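Local coordinates for phosphodiesterase (Salpingoeca rosetta, PDB 7CJ3), which has a helical transmembrane domain of the bacteriorhodopsin-like family, which holds retinal, at residues K205-D210 with H220-L225. Residues are numbered along the deposited sequence; the frame is centred on the assembly and turned at random.
Sequences KAMQPD and HALHLL
The side chains of Met207 and Leu222 lie alongside one another, running opposite ways, where two neighbouring membrane helices of this bacteriorhodopsin-like bundle meet. Helix 178-207 leads into a short connection that brings the chain back into helix 219-233. The contact is thus the closed end of a helical hairpin. It is apolar, with no hydrogen bond between the two segments. Their CA atoms come nearest at Met207 and Leu222, 6.8 Å apart. The CA-CB bond of Leu222 is directed toward segment 205-210. Its CD2 branch reaches the methyl group of Ala206, and its CB lies 3.9 Å from Met207 CG. Phe203 and Leu217 also touch Leu222, so its side chain is buried among apolar neighbours. Ala206 in turn touches Ser149 of helix 128-149. Met207 sets off beside its own backbone N, with CG anti to the carbonyl carbon (chi1 -77°). The bend at chi3 (83°) then turns its terminal methyl onto His223. A bound OLC lies about 4 Å from the Met207 side chain. Met207 CE lies 3.5 Å from His223 CB and approaches the imidazole ring obliquely, 4.0 Å from His223 CG.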
loop_
_atom_site.group_PDB
_atom_site.type_symbol
_atom_site.label_atom_id
_atom_site.label_comp_id
_atom_site.label_asym_id
_atom_site.label_seq_id
_atom_site.Cartn_x
_atom_site.Cartn_y
_atom_site.Cartn_z
ATOM N N LYS B 205 1.428 21.172 -23.705
ATOM C CA LYS B 205 0.862 22.524 -23.941
ATOM C C LYS B 205 1.039 23.352 -22.655
ATOM O O LYS B 205 1.534 24.518 -22.740
ATOM C CB LYS B 205 -0.587 22.409 -24.414
ATOM C CG LYS B 205 -0.745 21.921 -25.841
ATOM C CD LYS B 205 -2.110 21.353 -26.149
ATOM C CE LYS B 205 -2.159 20.687 -27.513
ATOM N NZ LYS B 205 -3.515 20.206 -27.883
ATOM N N ALA B 206 0.836 22.733 -21.486
ATOM C CA ALA B 206 0.752 23.385 -20.155
ATOM C C ALA B 206 2.135 23.594 -19.533
ATOM O O ALA B 206 2.245 24.428 -18.637
ATOM C CB ALA B 206 -0.116 22.568 -19.246
ATOM N N MET B 207 3.148 22.855 -19.979
ATOM C CA MET B 207 4.534 23.004 -19.468
ATOM C C MET B 207 5.201 24.245 -20.068
ATOM O O MET B 207 6.216 24.681 -19.477
ATOM C CB MET B 207 5.367 21.760 -19.803
ATOM C CG MET B 207 5.079 20.580 -18.922
ATOM S SD MET B 207 5.692 19.047 -19.645
ATOM C CE MET B 207 7.404 19.133 -19.120
ATOM N N GLN B 208 4.648 24.816 -21.156
ATOM C CA GLN B 208 5.232 26.015 -21.833
ATOM C C GLN B 208 5.220 27.209 -20.875
ATOM O O GLN B 208 4.318 27.354 -20.038
ATOM C CB GLN B 208 4.515 26.323 -23.147
ATOM C CG GLN B 208 4.747 25.201 -24.151
ATOM C CD GLN B 208 3.802 25.142 -25.329
ATOM O OE1 GLN B 208 3.062 26.085 -25.611
ATOM N NE2 GLN B 208 3.824 24.013 -26.037
ATOM N N PRO B 209 6.225 28.100 -20.984
ATOM C CA PRO B 209 6.352 29.248 -20.079
ATOM C C PRO B 209 5.266 30.306 -20.323
ATOM O O PRO B 209 4.911 30.994 -19.377
ATOM C CB PRO B 209 7.716 29.863 -20.424
ATOM C CG PRO B 209 8.431 28.827 -21.288
ATOM C CD PRO B 209 7.317 28.054 -21.966
ATOM N N ASP B 210 4.803 30.409 -21.581
ATOM C CA ASP B 210 3.827 31.427 -22.056
ATOM C C ASP B 210 2.405 31.017 -21.662
ATOM O O ASP B 210 1.556 31.926 -21.530
ATOM C CB ASP B 210 3.956 31.647 -23.570
ATOM C CG ASP B 210 5.022 32.679 -23.955
ATOM O OD1 ASP B 210 5.099 33.729 -23.254
ATOM O OD2 ASP B 210 5.776 32.436 -24.948
ATOM N N HIS B 220 7.885 20.633 -13.625
ATOM C CA HIS B 220 8.523 19.310 -13.430
ATOM C C HIS B 220 7.434 18.274 -13.135
ATOM O O HIS B 220 7.549 17.143 -13.646
ATOM C CB HIS B 220 9.622 19.337 -12.360
ATOM C CG HIS B 220 10.511 18.132 -12.427
ATOM N ND1 HIS B 220 11.147 17.590 -11.306
ATOM C CD2 HIS B 220 10.785 17.287 -13.452
ATOM C CE1 HIS B 220 11.820 16.509 -11.659
ATOM N NE2 HIS B 220 11.617 16.296 -12.972
ATOM N N ALA B 221 6.418 18.636 -12.341
ATOM C CA ALA B 221 5.396 17.693 -11.834
ATOM C C ALA B 221 4.455 17.280 -12.972
ATOM O O ALA B 221 4.100 16.101 -13.028
ATOM C CB ALA B 221 4.651 18.310 -10.687
ATOM N N LEU B 222 4.100 18.201 -13.863
ATOM C CA LEU B 222 3.336 17.884 -15.099
ATOM C C LEU B 222 4.093 16.821 -15.906
ATOM O O LEU B 222 3.433 15.943 -16.486
ATOM C CB LEU B 222 3.098 19.153 -15.929
ATOM C CG LEU B 222 1.775 19.892 -15.642
ATOM C CD1 LEU B 222 1.895 20.782 -14.429
ATOM C CD2 LEU B 222 1.330 20.728 -16.836
ATOM N N HIS B 223 5.432 16.860 -15.924
ATOM C CA HIS B 223 6.250 15.897 -16.701
ATOM C C HIS B 223 6.252 14.531 -16.017
ATOM O O HIS B 223 6.078 13.505 -16.720
ATOM C CB HIS B 223 7.679 16.410 -16.941
ATOM C CG HIS B 223 8.466 15.480 -17.810
ATOM N ND1 HIS B 223 9.498 14.704 -17.315
ATOM C CD2 HIS B 223 8.306 15.126 -19.098
ATOM C CE1 HIS B 223 9.959 13.938 -18.277
ATOM N NE2 HIS B 223 9.238 14.172 -19.378
ATOM N N LEU B 224 6.482 14.508 -14.703
ATOM C CA LEU B 224 6.488 13.260 -13.889
ATOM C C LEU B 224 5.122 12.568 -13.990
ATOM O O LEU B 224 5.094 11.322 -14.050
ATOM C CB LEU B 224 6.864 13.617 -12.454
ATOM C CG LEU B 224 8.349 13.904 -12.304
ATOM C CD1 LEU B 224 8.673 14.235 -10.863
ATOM C CD2 LEU B 224 9.182 12.717 -12.779
ATOM N N LEU B 225 4.033 13.338 -14.079
ATOM C CA LEU B 225 2.679 12.773 -14.227
ATOM C C LEU B 225 2.518 12.041 -15.571
ATOM O O LEU B 225 2.093 10.867 -15.539
ATOM C CB LEU B 225 1.662 13.898 -14.037
ATOM C CG LEU B 225 1.381 14.255 -12.571
ATOM C CD1 LEU B 225 0.384 15.404 -12.458
ATOM C CD2 LEU B 225 0.890 13.045 -11.788
#